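Local coordinates for uncharacterized protein Tm1382 (PDB 3E57), which is of unknown function but probably hydrolyses a nucleoside diphosphate linked to another moiety, as members of the Nudix family do, at residues Leu45-Leu48 with Asp49-Phe53; His106-Glu109 with Gly110-Ala113; Leu123-Glu126 with Val127-Val131; Ser147-Glu150 with Val151-Val154. All blocks are in the same frame, centred on the assembly; numbering follows the deposited sequence.

Contact 1. Residues Leu45-Leu48 with Asp49-Phe53; sequences LNFL and DQYGF
The backbone from Leu-45 to Tyr-51 runs as the last turns of helix 41-51, with Asp-49 N, Gln-50 N and Tyr-51 N bonded to the carbonyls of Leu-45, Asn-46 and Phe-47, the last of these bonds (Tyr-51 N to Phe-47 O) being 2.8 Å long. This is an alpha-helical C-terminus leading directly into strand 53-56. A final i to i+4 bond, Gly-52 N to Leu-48 O at 2.7 Å, closes the helix just as Gly-52 leaves helical backbone angles. One turn apart, Phe-47 and Tyr-51 form the main side-chain contact. Phe-47 holds CG anti to its N (chi1 164°), which carries its ring along the helix to meet Tyr-51. Tyr-51 CB lies over one face of the Phe-47 ring, and the two side chains cross at about a right angle. Their ring planes are inclined at 43° with centroids 5.4 Å apart, an oblique aromatic pair. Phe-47 also meets Phe-30 edge-to-face, and Tyr-51 rests on Asp-25 and Glu-29, so helix 23-30 flanks this aromatic pair. Leu-45 and Leu-48 instead pack on Phe-119 of helix 115-130. Asp-49 directs OD1 to Arg-116 N at the start of that helix. Gln-50 CG lies 3.8 Å above one face of the Tyr-51 ring, near its rim. The closest side-chain approach between the aromatic partners is Phe-47 CD1 to Tyr-51 CD2, at 3.4 Å.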
ATOM      1  N   LEU B  45     -12.125  10.198  13.101  1.00 30.53           N
ATOM      2  CA  LEU B  45     -12.392  10.479  14.515  1.00 30.96           C
ATOM      3  C   LEU B  45     -13.793  10.020  14.914  1.00 31.21           C
ATOM      4  O   LEU B  45     -13.985   9.468  15.998  1.00 31.36           O
ATOM      5  CB  LEU B  45     -12.228  11.966  14.821  1.00 30.74           C
ATOM      6  CG  LEU B  45     -10.818  12.546  14.788  1.00 29.88           C
ATOM      7  CD1 LEU B  45     -10.893  14.032  15.106  1.00 29.67           C
ATOM      8  CD2 LEU B  45      -9.872  11.806  15.747  1.00 29.04           C
ATOM      9  N   ASN B  46     -14.760  10.249  14.026  1.00 32.06           N
ATOM     10  CA  ASN B  46     -16.125   9.732  14.188  1.00 32.47           C
ATOM     11  C   ASN B  46     -16.119   8.212  14.266  1.00 32.52           C
ATOM     12  O   ASN B  46     -16.792   7.623  15.106  1.00 31.40           O
ATOM     13  CB  ASN B  46     -17.010  10.185  13.025  1.00 33.22           C
ATOM     14  CG  ASN B  46     -17.385  11.655  13.113  1.00 35.74           C
ATOM     15  OD1 ASN B  46     -17.269  12.279  14.177  1.00 38.97           O
ATOM     16  ND2 ASN B  46     -17.845  12.218  11.995  1.00 38.97           N
ATOM     17  N   PHE B  47     -15.336   7.579  13.391  1.00 32.11           N
ATOM     18  CA  PHE B  47     -15.160   6.124  13.415  1.00 32.25           C
ATOM     19  C   PHE B  47     -14.649   5.640  14.765  1.00 32.32           C
ATOM     20  O   PHE B  47     -15.132   4.634  15.296  1.00 32.97           O
ATOM     21  CB  PHE B  47     -14.219   5.686  12.281  1.00 31.82           C
ATOM     22  CG  PHE B  47     -13.690   4.299  12.436  1.00 31.55           C
ATOM     23  CD1 PHE B  47     -14.442   3.206  12.030  1.00 31.06           C
ATOM     24  CD2 PHE B  47     -12.421   4.077  12.955  1.00 30.83           C
ATOM     25  CE1 PHE B  47     -13.955   1.910  12.167  1.00 31.64           C
ATOM     26  CE2 PHE B  47     -11.935   2.788  13.095  1.00 30.89           C
ATOM     27  CZ  PHE B  47     -12.701   1.703  12.695  1.00 30.50           C
ATOM     28  N   LEU B  48     -13.686   6.362  15.336  1.00 32.65           N
ATOM     29  CA  LEU B  48     -13.154   6.023  16.655  1.00 32.95           C
ATOM     30  C   LEU B  48     -14.214   6.157  17.748  1.00 33.33           C
ATOM     31  O   LEU B  48     -14.338   5.294  18.598  1.00 32.78           O
ATOM     32  CB  LEU B  48     -11.954   6.908  17.014  1.00 32.62           C
ATOM     33  CG  LEU B  48     -10.674   6.732  16.203  1.00 31.90           C
ATOM     34  CD1 LEU B  48      -9.590   7.659  16.758  1.00 30.64           C
ATOM     35  CD2 LEU B  48     -10.247   5.263  16.219  1.00 29.64           C
ATOM     36  N   ASP B  49     -14.966   7.248  17.729  1.00 34.47           N
ATOM     37  CA  ASP B  49     -16.009   7.446  18.736  1.00 35.19           C
ATOM     38  C   ASP B  49     -17.098   6.389  18.634  1.00 35.72           C
ATOM     39  O   ASP B  49     -17.646   5.969  19.651  1.00 36.10           O
ATOM     40  CB  ASP B  49     -16.608   8.847  18.633  1.00 35.60           C
ATOM     41  CG  ASP B  49     -15.839   9.874  19.447  1.00 36.77           C
ATOM     42  OD1 ASP B  49     -15.144   9.482  20.420  1.00 36.25           O
ATOM     43  OD2 ASP B  49     -15.942  11.080  19.107  1.00 38.18           O
ATOM     44  N   GLN B  50     -17.394   5.956  17.412  1.00 36.00           N
ATOM     45  CA  GLN B  50     -18.437   4.970  17.158  1.00 36.21           C
ATOM     46  C   GLN B  50     -18.000   3.516  17.417  1.00 36.60           C
ATOM     47  O   GLN B  50     -18.797   2.695  17.875  1.00 36.57           O
ATOM     48  CB  GLN B  50     -18.936   5.128  15.732  1.00 36.15           C
ATOM     49  CG  GLN B  50     -20.141   4.289  15.393  1.00 36.37           C
ATOM     50  CD  GLN B  50     -20.698   4.593  14.030  1.00 36.54           C
ATOM     51  OE1 GLN B  50     -20.005   5.135  13.163  1.00 36.96           O
ATOM     52  NE2 GLN B  50     -21.959   4.238  13.821  1.00 38.02           N
ATOM     53  N   TYR B  51     -16.744   3.189  17.132  1.00 36.82           N
ATOM     54  CA  TYR B  51     -16.282   1.801  17.223  1.00 37.10           C
ATOM     55  C   TYR B  51     -15.124   1.558  18.190  1.00 37.02           C
ATOM     56  O   TYR B  51     -14.837   0.414  18.526  1.00 36.49           O
ATOM     57  CB  TYR B  51     -15.884   1.309  15.833  1.00 37.44           C
ATOM     58  CG  TYR B  51     -17.023   1.289  14.851  1.00 37.83           C
ATOM     59  CD1 TYR B  51     -18.011   0.316  14.924  1.00 38.09           C
ATOM     60  CD2 TYR B  51     -17.105   2.235  13.837  1.00 38.26           C
ATOM     61  CE1 TYR B  51     -19.053   0.291  14.015  1.00 38.12           C
ATOM     62  CE2 TYR B  51     -18.140   2.219  12.927  1.00 38.12           C
ATOM     63  CZ  TYR B  51     -19.112   1.246  13.021  1.00 38.48           C
ATOM     64  OH  TYR B  51     -20.141   1.235  12.117  1.00 39.10           O
ATOM     65  N   GLY B  52     -14.462   2.624  18.628  1.00 37.33           N
ATOM     66  CA  GLY B  52     -13.294   2.495  19.486  1.00 37.97           C
ATOM     67  C   GLY B  52     -13.649   2.042  20.889  1.00 38.59           C
ATOM     68  O   GLY B  52     -14.708   2.398  21.413  1.00 37.60           O
ATOM     69  N   PHE B  53     -12.769   1.236  21.476  1.00 39.32           N
ATOM     70  CA  PHE B  53     -12.863   0.853  22.885  1.00 40.41           C
ATOM     71  C   PHE B  53     -11.465   0.511  23.393  1.00 41.26           C
ATOM     72  O   PHE B  53     -10.524   0.412  22.599  1.00 40.65           O
ATOM     73  CB  PHE B  53     -13.846  -0.313  23.086  1.00 40.21           C
ATOM     74  CG  PHE B  53     -13.456  -1.592  22.380  1.00 40.20           C
ATOM     75  CD1 PHE B  53     -12.941  -2.669  23.094  1.00 39.69           C
ATOM     76  CD2 PHE B  53     -13.629  -1.726  21.009  1.00 40.34           C
ATOM     77  CE1 PHE B  53     -12.590  -3.848  22.452  1.00 39.76           C
ATOM     78  CE2 PHE B  53     -13.281  -2.906  20.360  1.00 40.24           C
ATOM     79  CZ  PHE B  53     -12.760  -3.968  21.084  1.00 40.38           C
TER

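Contact 2. Residues His106-Glu109 with Gly110-Ala113; sequences HVRE and GDGA
Asp-111 reaches back across a type I beta turn to Arg-108, its carboxylate gripping the backbone while the arginine chain leads off elsewhere. Arg-108 N donates to Asp-111 OD2 over 2.7 Å, meeting the oxygen from above the carboxylate plane, 42° out of it. In return Asp-111 N donates to Arg-108 O at 2.9 Å, so two bonds of opposite direction tie the same two residues. Asp-111 keeps CG beside its own N (chi1 -69°), which turns the carboxylate back to Arg-108 N; Asp-111 OD2 also touches Arg-108 CB at 3.5 Å. The guanidinium and carboxylate planes are 26° apart, yet Arg-108 NH1 and Asp-111 OD1 stay 5.4 Å from each other and form no bridge. OD1 belongs instead to Arg-125 NE, in a salt bridge. An asparagine at Asp-111 would probably weaken that bridge by leaving Arg-125 without its full negative mate. Val-107 flanks the carboxylate with CG1, 3.9 Å from Asp-111 OD2. Glu-109 extends away from the turn to a salt bridge with Arg-17. The turn lies in the loop joining strand 103-104 to helix 115-130, probably the Nudix-box helix: Val-107 packs on its Ala-118 and Phe-119, while the backbones of Val-107 and Glu-109 bond to strand 17-22.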
ATOM      1  N   HIS B 106       0.838   3.780  21.399  1.00 35.13           N
ATOM      2  CA  HIS B 106      -0.542   3.399  21.679  1.00 35.53           C
ATOM      3  C   HIS B 106      -1.310   4.552  22.311  1.00 35.89           C
ATOM      4  O   HIS B 106      -0.718   5.441  22.926  1.00 36.35           O
ATOM      5  CB  HIS B 106      -0.568   2.176  22.591  1.00 35.78           C
ATOM      6  CG  HIS B 106      -0.061   0.935  21.929  1.00 37.18           C
ATOM      7  ND1 HIS B 106       1.282   0.633  21.845  1.00 38.38           N
ATOM      8  CD2 HIS B 106      -0.716  -0.072  21.302  1.00 38.10           C
ATOM      9  CE1 HIS B 106       1.432  -0.513  21.204  1.00 38.52           C
ATOM     10  NE2 HIS B 106       0.236  -0.964  20.867  1.00 39.05           N
ATOM     11  N   VAL B 107      -2.628   4.546  22.141  1.00 35.82           N
ATOM     12  CA  VAL B 107      -3.484   5.483  22.857  1.00 36.01           C
ATOM     13  C   VAL B 107      -3.946   4.776  24.129  1.00 36.13           C
ATOM     14  O   VAL B 107      -4.440   3.656  24.067  1.00 35.55           O
ATOM     15  CB  VAL B 107      -4.684   5.925  21.997  1.00 36.12           C
ATOM     16  CG1 VAL B 107      -5.635   6.811  22.802  1.00 35.66           C
ATOM     17  CG2 VAL B 107      -4.188   6.646  20.736  1.00 35.17           C
ATOM     18  N   ARG B 108      -3.761   5.434  25.272  1.00 36.76           N
ATOM     19  CA  ARG B 108      -4.076   4.839  26.572  1.00 37.36           C
ATOM     20  C   ARG B 108      -5.435   5.310  27.054  1.00 37.39           C
ATOM     21  O   ARG B 108      -5.844   6.440  26.795  1.00 37.29           O
ATOM     22  CB  ARG B 108      -3.027   5.226  27.609  1.00 37.51           C
ATOM     23  CG  ARG B 108      -1.614   4.777  27.279  1.00 38.41           C
ATOM     24  CD  ARG B 108      -0.624   5.439  28.218  1.00 39.12           C
ATOM     25  NE  ARG B 108       0.765   5.165  27.861  1.00 40.59           N
ATOM     26  CZ  ARG B 108       1.811   5.879  28.279  1.00 42.33           C
ATOM     27  NH1 ARG B 108       1.651   6.938  29.071  1.00 42.90           N
ATOM     28  NH2 ARG B 108       3.036   5.541  27.888  1.00 43.92           N
ATOM     29  N   GLU B 109      -6.121   4.438  27.783  1.00 37.66           N
ATOM     30  CA  GLU B 109      -7.446   4.748  28.340  1.00 37.60           C
ATOM     31  C   GLU B 109      -7.491   6.041  29.158  1.00 37.30           C
ATOM     32  O   GLU B 109      -8.508   6.747  29.155  1.00 37.35           O
ATOM     33  CB  GLU B 109      -7.930   3.582  29.201  1.00 37.59           C
ATOM     34  CG  GLU B 109      -9.404   3.660  29.556  1.00 38.08           C
ATOM     35  CD  GLU B 109      -9.914   2.386  30.187  1.00 38.47           C
ATOM     36  OE1 GLU B 109      -9.094   1.628  30.749  1.00 38.11           O
ATOM     37  OE2 GLU B 109     -11.139   2.149  30.118  1.00 39.82           O
ATOM     38  N   GLY B 110      -6.395   6.341  29.852  1.00 37.05           N
ATOM     39  CA  GLY B 110      -6.284   7.545  30.660  1.00 37.12           C
ATOM     40  C   GLY B 110      -5.978   8.818  29.894  1.00 37.05           C
ATOM     41  O   GLY B 110      -5.864   9.882  30.494  1.00 36.66           O
ATOM     42  N   ASP B 111      -5.833   8.722  28.572  1.00 37.06           N
ATOM     43  CA  ASP B 111      -5.571   9.904  27.755  1.00 37.17           C
ATOM     44  C   ASP B 111      -6.818  10.753  27.559  1.00 37.22           C
ATOM     45  O   ASP B 111      -6.705  11.956  27.328  1.00 37.42           O
ATOM     46  CB  ASP B 111      -5.007   9.513  26.385  1.00 37.32           C
ATOM     47  CG  ASP B 111      -3.604   8.951  26.465  1.00 37.44           C
ATOM     48  OD1 ASP B 111      -2.817   9.390  27.333  1.00 37.58           O
ATOM     49  OD2 ASP B 111      -3.279   8.079  25.630  1.00 39.37           O
ATOM     50  N   GLY B 112      -7.998  10.138  27.629  1.00 37.11           N
ATOM     51  CA  GLY B 112      -9.243  10.893  27.512  1.00 37.11           C
ATOM     52  C   GLY B 112     -10.515  10.135  27.847  1.00 37.16           C
ATOM     53  O   GLY B 112     -10.510   8.908  28.001  1.00 37.15           O
ATOM     54  N   ALA B 113     -11.606  10.892  27.952  1.00 37.27           N
ATOM     55  CA  ALA B 113     -12.913  10.375  28.377  1.00 37.16           C
ATOM     56  C   ALA B 113     -13.648   9.615  27.269  1.00 37.31           C
ATOM     57  O   ALA B 113     -14.588   8.856  27.544  1.00 37.48           O
ATOM     58  CB  ALA B 113     -13.783  11.521  28.883  1.00 37.27           C
TER

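Contact 3. Residues Leu123-Glu126 with Val127-Val131; sequences LERE and VNEEV
Arg-125 and Glu-129 lie side by side on one flank of helix 115-130, pointing the same way. Arg-125 NH1 donates to Glu-129 OE2 at 3.1 Å, the bonded arm of a salt bridge. The oxygen sits at the guanidinium edge, close to its plane, whereas the nitrogen meets the carboxylate from above, the two planes being 55° apart. A bend at chi3 (55°) curls the arginine so that NH1 turns to Glu-129 while Arg-125 CG still touches Glu-129 OE2 at 3.7 Å. Beneath them, Glu-129 N bonds Arg-125 O at 2.9 Å. One residue back along the helix, Asn-128 N donates to Glu-124 O, and Asn-128 ND2 lies 3.6 Å from Glu-124 CG. Farther out, the preceding loop fixes the guanidinium through Asp-111 and the carbonyl of His-106. A methionine at Arg-125 would probably leave Glu-129 without its bridge, the Asp-111 carboxylate without its mate and the loop carbonyl without its donor. On another side of the helix, Leu-123 and Val-127 pack on Val-73 of strand 66-77, and Glu-126 and Glu-130 rest on Ile-103. The run Arg-Glu-Val-Asn-Glu-Glu matches the REUXEE core of the Nudix box, whose glutamates bind divalent metal in active relatives.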
ATOM      1  N   LEU B 123      -2.040  11.143  20.903  1.00 39.44           N
ATOM      2  CA  LEU B 123      -1.240  11.586  19.753  1.00 39.81           C
ATOM      3  C   LEU B 123      -0.160  12.589  20.179  1.00 40.36           C
ATOM      4  O   LEU B 123       1.018  12.409  19.867  1.00 40.41           O
ATOM      5  CB  LEU B 123      -2.168  12.201  18.696  1.00 39.89           C
ATOM      6  CG  LEU B 123      -1.612  12.956  17.481  1.00 39.92           C
ATOM      7  CD1 LEU B 123      -0.857  12.032  16.580  1.00 38.90           C
ATOM      8  CD2 LEU B 123      -2.754  13.656  16.723  1.00 39.78           C
ATOM      9  N   GLU B 124      -0.568  13.634  20.900  1.00 40.65           N
ATOM     10  CA  GLU B 124       0.358  14.640  21.428  1.00 40.99           C
ATOM     11  C   GLU B 124       1.361  14.021  22.421  1.00 41.02           C
ATOM     12  O   GLU B 124       2.573  14.220  22.299  1.00 40.88           O
ATOM     13  CB  GLU B 124      -0.433  15.775  22.102  1.00 41.08           C
ATOM     14  CG  GLU B 124       0.423  16.920  22.637  1.00 41.56           C
ATOM     15  CD  GLU B 124      -0.354  17.906  23.508  1.00 42.46           C
ATOM     16  OE1 GLU B 124      -1.590  17.751  23.666  1.00 44.98           O
ATOM     17  OE2 GLU B 124       0.287  18.843  24.043  1.00 44.57           O
ATOM     18  N   ARG B 125       0.848  13.272  23.394  1.00 41.15           N
ATOM     19  CA  ARG B 125       1.683  12.627  24.408  1.00 41.34           C
ATOM     20  C   ARG B 125       2.736  11.708  23.786  1.00 41.37           C
ATOM     21  O   ARG B 125       3.933  11.836  24.062  1.00 41.44           O
ATOM     22  CB  ARG B 125       0.807  11.816  25.367  1.00 41.35           C
ATOM     23  CG  ARG B 125       1.591  10.979  26.380  1.00 41.41           C
ATOM     24  CD  ARG B 125       0.689  10.059  27.185  1.00 41.75           C
ATOM     25  NE  ARG B 125      -0.124   9.191  26.339  1.00 42.66           N
ATOM     26  CZ  ARG B 125       0.333   8.128  25.678  1.00 41.97           C
ATOM     27  NH1 ARG B 125       1.609   7.780  25.732  1.00 41.95           N
ATOM     28  NH2 ARG B 125      -0.496   7.406  24.945  1.00 42.46           N
ATOM     29  N   GLU B 126       2.257  10.779  22.961  1.00 41.59           N
ATOM     30  CA  GLU B 126       3.078   9.835  22.200  1.00 41.45           C
ATOM     31  C   GLU B 126       4.320  10.505  21.601  1.00 41.28           C
ATOM     32  O   GLU B 126       5.442  10.036  21.796  1.00 40.88           O
ATOM     33  CB  GLU B 126       2.199   9.234  21.092  1.00 41.96           C
ATOM     34  CG  GLU B 126       2.830   8.219  20.170  1.00 42.43           C
ATOM     35  CD  GLU B 126       3.472   8.829  18.942  1.00 42.77           C
ATOM     36  OE1 GLU B 126       2.746   9.271  18.011  1.00 40.71           O
ATOM     37  OE2 GLU B 126       4.717   8.847  18.911  1.00 44.51           O
ATOM     38  N   VAL B 127       4.102  11.605  20.881  1.00 41.10           N
ATOM     39  CA  VAL B 127       5.185  12.360  20.251  1.00 41.05           C
ATOM     40  C   VAL B 127       6.102  13.013  21.296  1.00 40.87           C
ATOM     41  O   VAL B 127       7.320  12.911  21.200  1.00 40.57           O
ATOM     42  CB  VAL B 127       4.626  13.431  19.278  1.00 41.01           C
ATOM     43  CG1 VAL B 127       5.727  14.388  18.804  1.00 41.23           C
ATOM     44  CG2 VAL B 127       3.948  12.755  18.085  1.00 40.14           C
ATOM     45  N   ASN B 128       5.510  13.660  22.299  1.00 41.18           N
ATOM     46  CA  ASN B 128       6.291  14.372  23.330  1.00 41.31           C
ATOM     47  C   ASN B 128       7.149  13.471  24.226  1.00 41.22           C
ATOM     48  O   ASN B 128       8.168  13.917  24.750  1.00 41.36           O
ATOM     49  CB  ASN B 128       5.376  15.269  24.174  1.00 41.65           C
ATOM     50  CG  ASN B 128       4.872  16.490  23.403  1.00 42.62           C
ATOM     51  OD1 ASN B 128       5.427  16.869  22.364  1.00 44.29           O
ATOM     52  ND2 ASN B 128       3.822  17.119  23.918  1.00 44.26           N
ATOM     53  N   GLU B 129       6.751  12.212  24.394  1.00 41.00           N
ATOM     54  CA  GLU B 129       7.589  11.231  25.102  1.00 41.05           C
ATOM     55  C   GLU B 129       8.891  10.931  24.366  1.00 40.57           C
ATOM     56  O   GLU B 129       9.893  10.588  24.995  1.00 40.32           O
ATOM     57  CB  GLU B 129       6.846   9.905  25.313  1.00 41.08           C
ATOM     58  CG  GLU B 129       5.805   9.923  26.426  1.00 42.02           C
ATOM     59  CD  GLU B 129       4.999   8.631  26.508  1.00 42.10           C
ATOM     60  OE1 GLU B 129       5.189   7.725  25.665  1.00 46.23           O
ATOM     61  OE2 GLU B 129       4.158   8.518  27.414  1.00 44.39           O
ATOM     62  N   GLU B 130       8.879  11.041  23.038  1.00 40.21           N
ATOM     63  CA  GLU B 130      10.033  10.634  22.231  1.00 39.97           C
ATOM     64  C   GLU B 130      10.913  11.805  21.832  1.00 39.24           C
ATOM     65  O   GLU B 130      12.130  11.670  21.766  1.00 38.85           O
ATOM     66  CB  GLU B 130       9.578   9.913  20.962  1.00 40.47           C
ATOM     67  CG  GLU B 130       8.588   8.781  21.192  1.00 42.65           C
ATOM     68  CD  GLU B 130       9.216   7.399  21.098  1.00 45.19           C
ATOM     69  OE1 GLU B 130       8.944   6.696  20.098  1.00 48.25           O
ATOM     70  OE2 GLU B 130       9.975   7.015  22.018  1.00 47.37           O
ATOM     71  N   VAL B 131      10.310  12.950  21.540  1.00 38.59           N
ATOM     72  CA  VAL B 131      11.069  14.061  20.989  1.00 38.52           C
ATOM     73  C   VAL B 131      10.634  15.398  21.557  1.00 38.46           C
ATOM     74  O   VAL B 131       9.474  15.569  21.932  1.00 38.33           O
ATOM     75  CB  VAL B 131      10.919  14.116  19.457  1.00 38.35           C
ATOM     76  CG1 VAL B 131      11.501  12.849  18.816  1.00 37.90           C
ATOM     77  CG2 VAL B 131       9.459  14.299  19.073  1.00 37.85           C
TER

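Contact 4. Residues Ser147-Glu150 with Val151-Val154; sequences STTE and VSRV
Arg-153 folds its guanidinium over the backbone of the preceding turn, one face covering Thr-149 O, which lies 3.6 Å from the plane near the rim of the group, and Glu-150 N beside it. A bend at chi3 (-71°) brings NH1 back to Ser-147 O, a 3.0 Å hydrogen bond with the oxygen at the guanidinium edge, close to its plane. The aliphatic part follows the same course: Arg-153 CG packs on Ser-147 CB at 3.8 Å. At the other end of the residue, Arg-153 N bonds Thr-149 O at 3.0 Å, so both its backbone and its tip hold the loop 147-149. NE is taken up by a salt bridge to Glu-64. Thr-149 OG1 and Ser-152 OG, 2.7 Å apart, share a hydrogen bond in which either could be the donor; Ser-152 CB also approaches Thr-149 OG1 to 3.2 Å. Ser-147 OG turns to Glu-34, while Ser-147 and Thr-148 pack against Asn-205 and Ala-201 of the second subunit, placing the loop at the dimer interface. The arrangement is a short helical turn set into the connection between antiparallel strands 131-145 and 155-163 of the Nudix domain.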
ATOM      1  N   SER B 147      -0.015  -6.028   6.254  1.00 30.88           N
ATOM      2  CA  SER B 147      -0.189  -7.344   6.813  1.00 31.81           C
ATOM      3  C   SER B 147       1.095  -8.157   6.730  1.00 32.56           C
ATOM      4  O   SER B 147       1.053  -9.373   6.891  1.00 32.91           O
ATOM      5  CB  SER B 147      -1.309  -8.072   6.072  1.00 31.69           C
ATOM      6  OG  SER B 147      -0.960  -8.277   4.716  1.00 29.55           O
ATOM      7  N   THR B 148       2.231  -7.500   6.508  1.00 33.50           N
ATOM      8  CA  THR B 148       3.479  -8.228   6.241  1.00 34.57           C
ATOM      9  C   THR B 148       4.208  -8.769   7.491  1.00 35.40           C
ATOM     10  O   THR B 148       5.169  -9.529   7.359  1.00 35.57           O
ATOM     11  CB  THR B 148       4.454  -7.395   5.384  1.00 34.85           C
ATOM     12  OG1 THR B 148       4.648  -6.106   5.972  1.00 36.24           O
ATOM     13  CG2 THR B 148       3.896  -7.220   3.978  1.00 35.29           C
ATOM     14  N   THR B 149       3.758  -8.397   8.692  1.00 35.94           N
ATOM     15  CA  THR B 149       4.373  -8.902   9.932  1.00 36.38           C
ATOM     16  C   THR B 149       3.320  -9.159  10.988  1.00 36.91           C
ATOM     17  O   THR B 149       2.182  -8.689  10.865  1.00 37.10           O
ATOM     18  CB  THR B 149       5.466  -7.939  10.496  1.00 36.41           C
ATOM     19  OG1 THR B 149       4.881  -6.702  10.934  1.00 36.74           O
ATOM     20  CG2 THR B 149       6.545  -7.643   9.435  1.00 36.78           C
ATOM     21  N   GLU B 150       3.695  -9.921  12.016  1.00 37.16           N
ATOM     22  CA  GLU B 150       2.811 -10.192  13.151  1.00 37.48           C
ATOM     23  C   GLU B 150       2.313  -8.896  13.777  1.00 37.04           C
ATOM     24  O   GLU B 150       1.127  -8.745  14.046  1.00 36.93           O
ATOM     25  CB  GLU B 150       3.541 -10.995  14.240  1.00 37.77           C
ATOM     26  CG  GLU B 150       3.867 -12.439  13.895  1.00 39.14           C
ATOM     27  CD  GLU B 150       4.572 -13.156  15.048  1.00 39.89           C
ATOM     28  OE1 GLU B 150       5.399 -12.513  15.740  1.00 43.91           O
ATOM     29  OE2 GLU B 150       4.305 -14.360  15.264  1.00 43.11           O
ATOM     30  N   VAL B 151       3.234  -7.971  14.017  1.00 36.80           N
ATOM     31  CA  VAL B 151       2.884  -6.693  14.627  1.00 36.67           C
ATOM     32  C   VAL B 151       1.987  -5.888  13.678  1.00 36.28           C
ATOM     33  O   VAL B 151       0.957  -5.357  14.093  1.00 36.77           O
ATOM     34  CB  VAL B 151       4.146  -5.891  15.016  1.00 36.61           C
ATOM     35  CG1 VAL B 151       3.773  -4.523  15.580  1.00 36.68           C
ATOM     36  CG2 VAL B 151       4.973  -6.670  16.034  1.00 37.86           C
ATOM     37  N   SER B 152       2.365  -5.827  12.403  1.00 35.66           N
ATOM     38  CA  SER B 152       1.598  -5.078  11.405  1.00 35.58           C
ATOM     39  C   SER B 152       0.136  -5.476  11.359  1.00 34.83           C
ATOM     40  O   SER B 152      -0.738  -4.608  11.319  1.00 34.02           O
ATOM     41  CB  SER B 152       2.207  -5.267  10.015  1.00 35.62           C
ATOM     42  OG  SER B 152       3.453  -4.620   9.971  1.00 37.85           O
ATOM     43  N   ARG B 153      -0.132  -6.779  11.387  1.00 34.47           N
ATOM     44  CA  ARG B 153      -1.506  -7.273  11.249  1.00 34.76           C
ATOM     45  C   ARG B 153      -2.443  -6.888  12.402  1.00 34.38           C
ATOM     46  O   ARG B 153      -3.672  -6.919  12.235  1.00 35.03           O
ATOM     47  CB  ARG B 153      -1.512  -8.790  11.040  1.00 34.87           C
ATOM     48  CG  ARG B 153      -0.925  -9.201   9.709  1.00 35.10           C
ATOM     49  CD  ARG B 153      -1.140 -10.671   9.383  1.00 37.04           C
ATOM     50  NE  ARG B 153      -0.347 -11.596  10.199  1.00 38.88           N
ATOM     51  CZ  ARG B 153       0.872 -12.048   9.900  1.00 40.01           C
ATOM     52  NH1 ARG B 153       1.523 -11.639   8.814  1.00 40.63           N
ATOM     53  NH2 ARG B 153       1.462 -12.913  10.721  1.00 40.23           N
ATOM     54  N   VAL B 154      -1.880  -6.530  13.558  1.00 33.86           N
ATOM     55  CA  VAL B 154      -2.684  -6.115  14.710  1.00 33.12           C
ATOM     56  C   VAL B 154      -2.618  -4.606  14.967  1.00 32.80           C
ATOM     57  O   VAL B 154      -3.150  -4.137  15.965  1.00 33.34           O
ATOM     58  CB  VAL B 154      -2.291  -6.902  16.001  1.00 33.43           C
ATOM     59  CG1 VAL B 154      -2.367  -8.401  15.748  1.00 33.01           C
ATOM     60  CG2 VAL B 154      -0.910  -6.512  16.497  1.00 33.68           C
TER

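In the fold
Contacts 2 and 3 form one unit, the loop and the later part of the helix of what is probably the Nudix box: their centres are about 13 Å apart, and they touch through Arg-125, whose NH2 reaches His-106 O at 2.8 Å. By family resemblance the metal and substrate would bind near this unit. Contact 1 lies about 13 Å from contact 2, centre to centre, on the same side of the chain's centre, and reaches the start of the helix that carries contact 3. Contact 4 lies apart, its centre about 23 Å from that of contact 3, on the opposite side of the chain's centre; of the four, it alone touches the second subunit.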